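Local coordinates for alpha-11 giardin (Giardia intestinalis, PDB 2II2), which binds calcium ions as an annexin-family protein and probably takes part in attachment of the parasite and in organising its cytoskeleton, at residues T42-Q45 and E51-A54; N62-D67 and M251-A256; I132-A137 and L141-I146. All coordinates share one frame; numbering follows the deposited sequence.

Contact 1. Residues T42-Q45 and E51-A54; sequences TQFQ and EFIA
Phe44 and Phe52 meet because each swings its ring carbon CG anti to its own backbone nitrogen, chi1 -177° and -179°, carrying the two rings into one apolar space. There they form a T-shaped (edge-to-face) pair: the edge of Phe52 points at the face of Phe44, with Phe52 CD1 over the ring centre and 3.8 Å from Phe44 CG. The ring centroids lie 5.1 Å apart and the planes stand at 87°, a geometry that sets the slightly positive ring hydrogens of one phenylalanine against the pi cloud of the other. Val13 of helix 9-18 touches both phenylalanine side chains, and Trp73 meets Phe52.

Nearer the surface, the extended side chain of Gln45 lies across Glu51, its OE1 3.6 Å from Glu51 CG. A water bridges the segments, donating to Gln45 OE1 and accepting from Phe52 N at 2.9 Å, so an amide end suits this more exposed edge of the contact. Glu51 bends beyond CG and folds its carboxylate back over the start of its own helix. Glu51 OE1 accepts from Ala54 N at 3.0 Å and Glu51 OE2 from Ile53 N at 3.1 Å, both donors lying out of the carboxylate plane.

An acidic N-cap probably gains from the partial positive charge at the helix start, and here it begins the second helix of a helix-turn-helix in an all-helical annexin fold.

Contact 2. Residues N62-D67 and M251-A256; sequences NGPYED and MAYEQA
Pro64, in the first turn of helix 64-73, comes against the flank of helix 249-263 where the backbones are nearest at Glu254, with Pro64 CA and Glu254 CA 5.4 Å apart. Such closeness needs small groups between the two chains, and the compact pyrrolidine ring supplies one. Its CG and CB both rest on the methylene of Tyr253, with Pro64 CG 3.7 Å from Tyr253 CB. Pro64 CB also lies 3.8 Å from Tyr253 O, so the ring leans on the backbone of the facing helix as well.

Tyr253 turns its ring away from this meeting point: CG stands beside the backbone nitrogen, chi1 -78°, and the phenol leads off so that its hydroxyl can bond Ser290 N. The stem of the tyrosine thus serves the helix pair while its ring meets Phe288 edge-to-face, in the loop after helix 280-287. Proline is well placed in a first helical turn, where its missing N-H costs no helical bond. Before it, Gly63 is the N-cap residue, and its backbone angles (145°, -171°) belong to a region that glycine tolerates readily.

On the more polar side a water joins the helices, giving one hydrogen to Asp67 OD2 at 2.9 Å and the other to Glu254 O at 2.8 Å. The Glu254 carboxylate leads away, leaving its OE2 6.1 Å from Asp67 OD2, a separation that probably eases repulsion between like charges. Glu66, a calcium ligand in another structure of this protein though no ion is bound here, lies on the same helix as Pro64.

Helix 249-263 is further backed by helix 280-287 through Arg287 and by helix 94-102 through Arg95, while Tyr65 carries helix 64-73 onto helix 22-29.

Contact 3. Residues I132-A137 and L141-I146; sequences IPLTSA and LCHLAI
A short-range contact between a connecting loop and the helix it leads into, this one joins loop residues 132-136, which follow helix 124-131, and Ala137, which starts the next helix, to the body of helix 137-147. His143 makes the largest single contribution. With its ring carbon CG beside the backbone nitrogen (chi1 -74°), the imidazole reaches the start of the loop, at Ile132, and His143 NE2 donates to Ile132 O at 2.8 Å. The N-H...O angle is 150°, and the donor lies in the carbonyl plane of Ile132, although the oxygen sits somewhat out of the imidazole plane.

Leu134 arrives over one face of the same ring as a CH-pi contact: its CD2 is 3.7 Å from the ring centroid and 3.4 Å from His143 CD2, displaced toward the rim. Deeper in, Ile132 CD1 packs 4.0 Å from Cys142 CB. A slender cysteine leaves room for that branched chain, and Phe94 and Ile97 of helix 94-102 touch Cys142 as well. Farther along, the routine helical bond from Leu141 N to Ala137 O, 2.9 Å, continues the helix after the Ser136 N-cap, while Leu141 CG lies against the same Ala137 oxygen.

Since NE2 is the donor, that nitrogen must carry a proton; the bond satisfies a main-chain oxygen just past a helix end, and together with the leucine methyl it probably holds the buried imidazole in one rotation.

Along the chain contact 1 comes first, between helix 34-48 and the start of helix 52-59; helix 64-73, which follows, enters contact 2. Their centres are 22 Å apart, with nearest atoms about 7 Å apart. Contact 2 spans the sequence, pairing an early helix with helix 249-263 of the C-terminal part, and contact 3 falls within the long stretch between its two halves. Contact 3 is remote, its centre 25 Å from that of contact 2 and 36 Å from that of contact 1. Contacts 1 and 3 are local, one across the turn between successive helices and one between a loop and the helix it enters, whereas contact 2 brings distant parts of the chain together, on the helix that also carries Glu66.

Contact 1. Residues T42-Q45 and E51-A54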
ATOM      1  N   THR A  42     -17.772 -12.130 -12.349  1.00 10.67           N
ATOM      2  CA  THR A  42     -17.870 -13.202 -13.342  1.00 11.44           C
ATOM      3  C   THR A  42     -19.256 -13.305 -13.944  1.00 11.22           C
ATOM      4  O   THR A  42     -19.428 -13.328 -15.163  1.00 11.69           O
ATOM      5  CB  THR A  42     -17.458 -14.551 -12.725  1.00 12.31           C
ATOM      6  OG1 THR A  42     -16.094 -14.448 -12.310  1.00 13.96           O
ATOM      7  CG2 THR A  42     -17.596 -15.732 -13.724  1.00 13.49           C
ATOM      8  N   GLN A  43     -20.252 -13.289 -13.080  1.00 10.90           N
ATOM      9  CA  GLN A  43     -21.629 -13.381 -13.534  1.00 12.27           C
ATOM     10  C   GLN A  43     -22.047 -12.115 -14.282  1.00 11.20           C
ATOM     11  O   GLN A  43     -22.813 -12.183 -15.247  1.00 11.99           O
ATOM     12  CB  GLN A  43     -22.581 -13.632 -12.361  1.00 11.96           C
ATOM     13  CG  GLN A  43     -22.520 -15.037 -11.752  1.00 16.77           C
ATOM     14  CD  GLN A  43     -23.839 -15.470 -11.086  1.00 17.71           C
ATOM     15  OE1 GLN A  43     -23.857 -16.407 -10.289  1.00 25.17           O
ATOM     16  NE2 GLN A  43     -24.935 -14.798 -11.422  1.00 21.77           N
ATOM     17  N   PHE A  44     -21.566 -10.955 -13.825  1.00 10.38           N
ATOM     18  CA  PHE A  44     -21.876  -9.691 -14.484  1.00 10.02           C
ATOM     19  C   PHE A  44     -21.456  -9.751 -15.945  1.00 10.14           C
ATOM     20  O   PHE A  44     -22.236  -9.376 -16.851  1.00 10.93           O
ATOM     21  CB  PHE A  44     -21.181  -8.539 -13.770  1.00 10.01           C
ATOM     22  CG  PHE A  44     -21.493  -7.195 -14.334  1.00  9.28           C
ATOM     23  CD1 PHE A  44     -22.501  -6.392 -13.781  1.00  9.04           C
ATOM     24  CD2 PHE A  44     -20.754  -6.697 -15.400  1.00  9.92           C
ATOM     25  CE1 PHE A  44     -22.780  -5.132 -14.297  1.00 10.04           C
ATOM     26  CE2 PHE A  44     -21.039  -5.435 -15.918  1.00 10.38           C
ATOM     27  CZ  PHE A  44     -22.059  -4.655 -15.365  1.00 10.31           C
ATOM     28  N   GLN A  45     -20.258 -10.278 -16.190  1.00 10.28           N
ATOM     29  CA  GLN A  45     -19.769 -10.321 -17.562  1.00 11.41           C
ATOM     30  C   GLN A  45     -20.523 -11.371 -18.387  1.00 11.39           C
ATOM     31  O   GLN A  45     -20.855 -11.140 -19.540  1.00 11.90           O
ATOM     32  CB  GLN A  45     -18.262 -10.558 -17.579  1.00 11.71           C
ATOM     33  CG  GLN A  45     -17.643 -10.641 -18.959  1.00 14.50           C
ATOM     34  CD  GLN A  45     -16.135 -10.427 -18.924  1.00 16.66           C
ATOM     35  OE1 GLN A  45     -15.536 -10.324 -17.859  1.00 20.95           O
ATOM     36  NE2 GLN A  45     -15.521 -10.337 -20.093  1.00 19.33           N
ATOM     37  N   GLU A  51     -17.084  -6.576 -19.281  1.00 11.42           N
ATOM     38  CA  GLU A  51     -16.142  -6.756 -18.187  1.00 11.36           C
ATOM     39  C   GLU A  51     -16.365  -5.693 -17.116  1.00 10.65           C
ATOM     40  O   GLU A  51     -16.398  -4.504 -17.416  1.00 10.98           O
ATOM     41  CB  GLU A  51     -14.714  -6.735 -18.735  1.00 12.35           C
ATOM     42  CG  GLU A  51     -13.674  -7.295 -17.767  1.00 12.96           C
ATOM     43  CD  GLU A  51     -13.123  -6.246 -16.810  1.00 13.34           C
ATOM     44  OE1 GLU A  51     -12.690  -5.184 -17.281  1.00 13.14           O
ATOM     45  OE2 GLU A  51     -13.075  -6.488 -15.584  1.00 14.42           O
ATOM     46  N   PHE A  52     -16.526  -6.126 -15.869  1.00 11.15           N
ATOM     47  CA  PHE A  52     -17.027  -5.218 -14.840  1.00 10.53           C
ATOM     48  C   PHE A  52     -16.144  -4.017 -14.553  1.00 10.35           C
ATOM     49  O   PHE A  52     -16.654  -2.922 -14.452  1.00 10.15           O
ATOM     50  CB  PHE A  52     -17.319  -5.986 -13.549  1.00 10.91           C
ATOM     51  CG  PHE A  52     -17.871  -5.117 -12.441  1.00  9.79           C
ATOM     52  CD1 PHE A  52     -19.240  -4.811 -12.387  1.00 12.04           C
ATOM     53  CD2 PHE A  52     -17.020  -4.563 -11.473  1.00  9.81           C
ATOM     54  CE1 PHE A  52     -19.754  -3.996 -11.377  1.00 12.14           C
ATOM     55  CE2 PHE A  52     -17.527  -3.725 -10.466  1.00  9.64           C
ATOM     56  CZ  PHE A  52     -18.901  -3.465 -10.409  1.00 11.23           C
ATOM     57  N   ILE A  53     -14.846  -4.239 -14.389  1.00 11.03           N
ATOM     58  CA  ILE A  53     -13.954  -3.177 -13.966  1.00 11.36           C
ATOM     59  C   ILE A  53     -13.831  -2.128 -15.061  1.00 10.70           C
ATOM     60  O   ILE A  53     -13.939  -0.946 -14.797  1.00 10.34           O
ATOM     61  CB  ILE A  53     -12.587  -3.728 -13.498  1.00 11.68           C
ATOM     62  CG1 ILE A  53     -12.830  -4.644 -12.296  1.00 15.11           C
ATOM     63  CG2 ILE A  53     -11.627  -2.568 -13.188  1.00 11.83           C
ATOM     64  CD1 ILE A  53     -11.621  -5.154 -11.638  1.00 15.57           C
ATOM     65  N   ALA A  54     -13.680  -2.568 -16.305  1.00 10.32           N
ATOM     66  CA  ALA A  54     -13.584  -1.609 -17.386  1.00 10.40           C
ATOM     67  C   ALA A  54     -14.877  -0.798 -17.528  1.00  9.70           C
ATOM     68  O   ALA A  54     -14.853   0.383 -17.809  1.00  9.87           O
ATOM     69  CB  ALA A  54     -13.240  -2.317 -18.708  1.00 11.86           C
TER
HETATM   70  O   HOH W   1     -16.281  -8.992 -15.270  1.00 13.41           O

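Contact 2. Residues N62-D67 and M251-A256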
ATOM      1  N   ASN A  62     -12.663   9.670 -13.930  1.00 10.16           N
ATOM      2  CA  ASN A  62     -11.364   9.253 -13.425  1.00  9.76           C
ATOM      3  C   ASN A  62     -10.904  10.099 -12.236  1.00  9.21           C
ATOM      4  O   ASN A  62     -11.277  11.282 -12.103  1.00 10.26           O
ATOM      5  CB  ASN A  62     -10.327   9.271 -14.549  1.00 10.57           C
ATOM      6  CG  ASN A  62      -9.811  10.670 -14.848  1.00 11.37           C
ATOM      7  OD1 ASN A  62      -8.863  11.138 -14.206  1.00 13.77           O
ATOM      8  ND2 ASN A  62     -10.409  11.346 -15.835  1.00 13.57           N
ATOM      9  N   GLY A  63     -10.133   9.463 -11.352  1.00  9.15           N
ATOM     10  CA  GLY A  63      -9.699  10.133 -10.135  1.00  9.55           C
ATOM     11  C   GLY A  63      -9.619   9.155  -8.997  1.00  8.17           C
ATOM     12  O   GLY A  63      -9.731   7.947  -9.204  1.00  8.56           O
ATOM     13  N   PRO A  64      -9.416   9.647  -7.772  1.00  8.28           N
ATOM     14  CA  PRO A  64      -9.249   8.757  -6.626  1.00  8.52           C
ATOM     15  C   PRO A  64     -10.479   7.926  -6.255  1.00  7.83           C
ATOM     16  O   PRO A  64     -10.322   6.810  -5.757  1.00  8.56           O
ATOM     17  CB  PRO A  64      -8.795   9.700  -5.490  1.00  8.52           C
ATOM     18  CG  PRO A  64      -9.265  11.036  -5.895  1.00 11.03           C
ATOM     19  CD  PRO A  64      -9.224  11.061  -7.413  1.00  9.15           C
ATOM     20  N   TYR A  65     -11.683   8.465  -6.450  1.00  7.84           N
ATOM     21  CA  TYR A  65     -12.876   7.659  -6.236  1.00  7.77           C
ATOM     22  C   TYR A  65     -12.891   6.458  -7.216  1.00  7.50           C
ATOM     23  O   TYR A  65     -13.080   5.317  -6.818  1.00  7.69           O
ATOM     24  CB  TYR A  65     -14.156   8.512  -6.334  1.00  8.43           C
ATOM     25  CG  TYR A  65     -15.406   7.666  -6.211  1.00  7.89           C
ATOM     26  CD1 TYR A  65     -16.003   7.404  -4.972  1.00  8.35           C
ATOM     27  CD2 TYR A  65     -15.943   7.056  -7.329  1.00  9.09           C
ATOM     28  CE1 TYR A  65     -17.107   6.596  -4.868  1.00  8.03           C
ATOM     29  CE2 TYR A  65     -17.059   6.250  -7.239  1.00  9.44           C
ATOM     30  CZ  TYR A  65     -17.644   6.013  -6.008  1.00  8.16           C
ATOM     31  OH  TYR A  65     -18.741   5.203  -5.905  1.00  9.12           O
ATOM     32  N   GLU A  66     -12.642   6.728  -8.504  1.00  8.00           N
ATOM     33  CA  GLU A  66     -12.562   5.621  -9.457  1.00  7.91           C
ATOM     34  C   GLU A  66     -11.456   4.636  -9.043  1.00  7.30           C
ATOM     35  O   GLU A  66     -11.655   3.429  -9.106  1.00  7.91           O
ATOM     36  CB  GLU A  66     -12.231   6.132 -10.868  1.00  8.59           C
ATOM     37  CG  GLU A  66     -12.411   5.064 -11.962  1.00  9.77           C
ATOM     38  CD  GLU A  66     -11.563   5.300 -13.197  1.00 11.27           C
ATOM     39  OE1 GLU A  66     -10.314   5.100 -13.112  1.00 12.97           O
ATOM     40  OE2 GLU A  66     -12.136   5.684 -14.237  1.00 11.84           O
ATOM     41  N   ASP A  67     -10.295   5.154  -8.638  1.00  7.47           N
ATOM     42  CA  ASP A  67      -9.157   4.316  -8.282  1.00  8.01           C
ATOM     43  C   ASP A  67      -9.507   3.357  -7.153  1.00  7.09           C
ATOM     44  O   ASP A  67      -9.194   2.188  -7.223  1.00  8.75           O
ATOM     45  CB  ASP A  67      -7.970   5.146  -7.784  1.00  8.80           C
ATOM     46  CG  ASP A  67      -7.231   5.878  -8.869  1.00 10.67           C
ATOM     47  OD1 ASP A  67      -7.442   5.598 -10.066  1.00 11.74           O
ATOM     48  OD2 ASP A  67      -6.419   6.758  -8.495  1.00 12.54           O
ATOM     49  N   MET A 251      -2.185  14.133  -4.339  1.00  9.00           N
ATOM     50  CA  MET A 251      -1.330  13.041  -3.841  1.00  8.67           C
ATOM     51  C   MET A 251      -1.935  12.307  -2.634  1.00  7.69           C
ATOM     52  O   MET A 251      -1.899  11.074  -2.564  1.00  8.00           O
ATOM     53  CB  MET A 251       0.062  13.560  -3.488  1.00  8.66           C
ATOM     54  CG  MET A 251       0.792  14.121  -4.698  1.00 10.23           C
ATOM     55  SD  MET A 251       2.422  14.791  -4.288  1.00 13.04           S
ATOM     56  CE  MET A 251       3.276  13.282  -3.755  1.00 14.44           C
ATOM     57  N   ALA A 252      -2.474  13.068  -1.682  1.00  7.36           N
ATOM     58  CA  ALA A 252      -3.023  12.438  -0.479  1.00  7.22           C
ATOM     59  C   ALA A 252      -4.160  11.476  -0.862  1.00  6.58           C
ATOM     60  O   ALA A 252      -4.238  10.355  -0.347  1.00  6.30           O
ATOM     61  CB  ALA A 252      -3.559  13.494   0.437  1.00  7.49           C
ATOM     62  N   TYR A 253      -5.041  11.903  -1.762  1.00  6.97           N
ATOM     63  CA  TYR A 253      -6.172  11.078  -2.126  1.00  6.80           C
ATOM     64  C   TYR A 253      -5.741   9.896  -2.987  1.00  7.29           C
ATOM     65  O   TYR A 253      -6.261   8.779  -2.819  1.00  7.58           O
ATOM     66  CB  TYR A 253      -7.230  11.890  -2.884  1.00  8.04           C
ATOM     67  CG  TYR A 253      -8.107  12.772  -2.031  1.00  8.61           C
ATOM     68  CD1 TYR A 253      -7.579  13.921  -1.413  1.00  9.44           C
ATOM     69  CD2 TYR A 253      -9.480  12.504  -1.893  1.00  9.79           C
ATOM     70  CE1 TYR A 253      -8.383  14.758  -0.647  1.00 10.81           C
ATOM     71  CE2 TYR A 253     -10.304  13.368  -1.117  1.00 10.64           C
ATOM     72  CZ  TYR A 253      -9.735  14.488  -0.528  1.00 10.93           C
ATOM     73  OH  TYR A 253     -10.521  15.315   0.233  1.00 13.11           O
ATOM     74  N   GLU A 254      -4.776  10.134  -3.877  1.00  7.11           N
ATOM     75  CA  GLU A 254      -4.217   9.047  -4.674  1.00  8.80           C
ATOM     76  C   GLU A 254      -3.649   7.938  -3.796  1.00  7.35           C
ATOM     77  O   GLU A 254      -3.921   6.746  -4.004  1.00  8.17           O
ATOM     78  CB  GLU A 254      -3.125   9.622  -5.565  1.00  9.91           C
ATOM     79  CG  GLU A 254      -2.332   8.680  -6.366  1.00 12.49           C
ATOM     80  CD  GLU A 254      -1.132   9.353  -7.017  1.00 14.51           C
ATOM     81  OE1 GLU A 254      -0.621  10.386  -6.498  1.00 13.98           O
ATOM     82  OE2 GLU A 254      -0.681   8.819  -8.051  1.00 17.74           O
ATOM     83  N   GLN A 255      -2.825   8.325  -2.838  1.00  7.38           N
ATOM     84  CA  GLN A 255      -2.201   7.360  -1.923  1.00  7.07           C
ATOM     85  C   GLN A 255      -3.252   6.661  -1.067  1.00  6.50           C
ATOM     86  O   GLN A 255      -3.252   5.409  -0.929  1.00  7.25           O
ATOM     87  CB  GLN A 255      -1.187   8.068  -1.032  1.00  7.98           C
ATOM     88  CG  GLN A 255      -0.000   8.601  -1.789  1.00  7.35           C
ATOM     89  CD  GLN A 255       0.809   9.555  -0.954  1.00  7.72           C
ATOM     90  OE1 GLN A 255       0.881   9.417   0.276  1.00  7.57           O
ATOM     91  NE2 GLN A 255       1.511  10.455  -1.617  1.00  7.67           N
ATOM     92  N   ALA A 256      -4.193   7.424  -0.510  1.00  6.62           N
ATOM     93  CA  ALA A 256      -5.203   6.825   0.339  1.00  6.57           C
ATOM     94  C   ALA A 256      -6.069   5.830  -0.450  1.00  6.78           C
ATOM     95  O   ALA A 256      -6.468   4.797   0.074  1.00  6.85           O
ATOM     96  CB  ALA A 256      -6.040   7.892   0.987  1.00  7.79           C
TER
HETATM   97  O   HOH W   2      -4.759   5.627  -6.435  1.00 10.11           O

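Contact 3. Residues I132-A137 and L141-I146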
ATOM      1  N   ILE A 132      15.237   0.533 -12.501  1.00  9.92           N
ATOM      2  CA  ILE A 132      15.473   1.120 -11.181  1.00  9.69           C
ATOM      3  C   ILE A 132      16.949   1.028 -10.824  1.00  9.24           C
ATOM      4  O   ILE A 132      17.381   0.034 -10.242  1.00  9.01           O
ATOM      5  CB  ILE A 132      14.624   0.410 -10.063  1.00  9.72           C
ATOM      6  CG1 ILE A 132      13.138   0.447 -10.427  1.00 10.58           C
ATOM      7  CG2 ILE A 132      14.842   1.114  -8.733  1.00 10.37           C
ATOM      8  CD1 ILE A 132      12.240  -0.320  -9.432  1.00  9.73           C
ATOM      9  N   PRO A 133      17.719   2.071 -11.176  1.00  9.59           N
ATOM     10  CA  PRO A 133      19.135   2.097 -10.779  1.00 10.11           C
ATOM     11  C   PRO A 133      19.249   2.024  -9.266  1.00 10.46           C
ATOM     12  O   PRO A 133      18.378   2.537  -8.540  1.00 10.27           O
ATOM     13  CB  PRO A 133      19.615   3.457 -11.285  1.00 10.77           C
ATOM     14  CG  PRO A 133      18.705   3.750 -12.432  1.00 11.41           C
ATOM     15  CD  PRO A 133      17.366   3.240 -11.988  1.00  9.16           C
ATOM     16  N   LEU A 134      20.314   1.368  -8.813  1.00 11.40           N
ATOM     17  CA  LEU A 134      20.571   1.222  -7.377  1.00 12.81           C
ATOM     18  C   LEU A 134      21.368   2.368  -6.819  1.00 13.71           C
ATOM     19  O   LEU A 134      22.599   2.411  -6.949  1.00 15.16           O
ATOM     20  CB  LEU A 134      21.249  -0.105  -7.058  1.00 12.91           C
ATOM     21  CG  LEU A 134      20.304  -1.306  -7.125  1.00 14.30           C
ATOM     22  CD1 LEU A 134      21.060  -2.639  -7.066  1.00 15.60           C
ATOM     23  CD2 LEU A 134      19.247  -1.259  -6.020  1.00 14.33           C
ATOM     24  N   THR A 135      20.667   3.321  -6.220  1.00 14.68           N
ATOM     25  CA  THR A 135      21.313   4.517  -5.704  1.00 16.30           C
ATOM     26  C   THR A 135      20.787   4.752  -4.276  1.00 16.10           C
ATOM     27  O   THR A 135      21.498   4.611  -3.272  1.00 17.44           O
ATOM     28  CB  THR A 135      21.054   5.728  -6.646  1.00 17.38           C
ATOM     29  OG1 THR A 135      19.638   5.900  -6.848  1.00 20.95           O
ATOM     30  CG2 THR A 135      21.738   5.519  -8.027  1.00 19.47           C
ATOM     31  N   SER A 136      19.497   4.991  -4.187  1.00 14.58           N
ATOM     32  CA  SER A 136      18.877   5.455  -2.973  1.00 13.49           C
ATOM     33  C   SER A 136      18.387   4.312  -2.098  1.00 11.96           C
ATOM     34  O   SER A 136      18.252   3.176  -2.572  1.00 11.27           O
ATOM     35  CB  SER A 136      17.669   6.273  -3.382  1.00 13.93           C
ATOM     36  OG  SER A 136      16.797   5.482  -4.164  1.00 13.21           O
ATOM     37  N   ALA A 137      18.045   4.630  -0.845  1.00 10.36           N
ATOM     38  CA  ALA A 137      17.335   3.656  -0.012  1.00  8.76           C
ATOM     39  C   ALA A 137      16.079   3.171  -0.729  1.00  8.46           C
ATOM     40  O   ALA A 137      15.784   1.983  -0.712  1.00  8.42           O
ATOM     41  CB  ALA A 137      16.987   4.278   1.329  1.00 10.00           C
ATOM     42  N   LEU A 141      15.244  -0.719  -1.503  1.00  7.56           N
ATOM     43  CA  LEU A 141      14.044  -1.366  -0.953  1.00  7.71           C
ATOM     44  C   LEU A 141      13.339  -2.159  -2.037  1.00  7.99           C
ATOM     45  O   LEU A 141      12.880  -3.273  -1.777  1.00  8.27           O
ATOM     46  CB  LEU A 141      13.106  -0.322  -0.371  1.00  8.05           C
ATOM     47  CG  LEU A 141      13.502   0.206   1.008  1.00  7.49           C
ATOM     48  CD1 LEU A 141      12.851   1.566   1.275  1.00  8.59           C
ATOM     49  CD2 LEU A 141      13.115  -0.821   2.079  1.00  8.01           C
ATOM     50  N   CYS A 142      13.243  -1.580  -3.239  1.00  8.15           N
ATOM     51  CA  CYS A 142      12.533  -2.269  -4.322  1.00  8.25           C
ATOM     52  C   CYS A 142      13.195  -3.606  -4.647  1.00  8.33           C
ATOM     53  O   CYS A 142      12.546  -4.670  -4.688  1.00  9.40           O
ATOM     54  CB  CYS A 142      12.446  -1.429  -5.585  1.00  8.44           C
ATOM     55  SG  CYS A 142      11.433   0.059  -5.386  1.00  8.93           S
ATOM     56  N   HIS A 143      14.501  -3.555  -4.890  1.00  9.00           N
ATOM     57  CA  HIS A 143      15.228  -4.750  -5.307  1.00  9.27           C
ATOM     58  C   HIS A 143      15.312  -5.793  -4.192  1.00  8.99           C
ATOM     59  O   HIS A 143      15.080  -6.990  -4.402  1.00  9.94           O
ATOM     60  CB  HIS A 143      16.651  -4.391  -5.737  1.00  9.75           C
ATOM     61  CG  HIS A 143      16.738  -3.704  -7.062  1.00  9.58           C
ATOM     62  ND1 HIS A 143      17.288  -4.315  -8.169  1.00 11.98           N
ATOM     63  CD2 HIS A 143      16.389  -2.452  -7.450  1.00 10.36           C
ATOM     64  CE1 HIS A 143      17.282  -3.458  -9.179  1.00 11.78           C
ATOM     65  NE2 HIS A 143      16.747  -2.319  -8.771  1.00  9.60           N
ATOM     66  N   LEU A 144      15.715  -5.355  -3.002  1.00  8.87           N
ATOM     67  CA  LEU A 144      15.945  -6.323  -1.930  1.00  9.01           C
ATOM     68  C   LEU A 144      14.643  -6.935  -1.419  1.00  9.09           C
ATOM     69  O   LEU A 144      14.619  -8.100  -1.029  1.00  9.36           O
ATOM     70  CB  LEU A 144      16.796  -5.763  -0.781  1.00  9.17           C
ATOM     71  CG  LEU A 144      18.214  -5.336  -1.178  1.00 11.90           C
ATOM     72  CD1 LEU A 144      18.987  -4.856   0.053  1.00 14.05           C
ATOM     73  CD2 LEU A 144      18.983  -6.414  -1.929  1.00 14.30           C
ATOM     74  N   ALA A 145      13.549  -6.177  -1.465  1.00  9.10           N
ATOM     75  CA  ALA A 145      12.255  -6.720  -1.063  1.00 10.05           C
ATOM     76  C   ALA A 145      11.902  -7.981  -1.844  1.00 10.38           C
ATOM     77  O   ALA A 145      11.326  -8.922  -1.297  1.00 10.84           O
ATOM     78  CB  ALA A 145      11.139  -5.679  -1.252  1.00 10.62           C
ATOM     79  N   ILE A 146      12.215  -7.992  -3.131  1.00 10.70           N
ATOM     80  CA  ILE A 146      11.853  -9.135  -3.943  1.00 12.67           C
ATOM     81  C   ILE A 146      12.949 -10.210  -4.019  1.00 12.39           C
ATOM     82  O   ILE A 146      12.658 -11.351  -4.339  1.00 13.47           O
ATOM     83  CB  ILE A 146      11.239  -8.727  -5.314  1.00 13.16           C
ATOM     84  CG1 ILE A 146      12.272  -8.051  -6.210  1.00 13.44           C
ATOM     85  CG2 ILE A 146       9.929  -7.869  -5.118  1.00 13.88           C
ATOM     86  CD1 ILE A 146      11.785  -7.904  -7.682  1.00 14.81           C
TER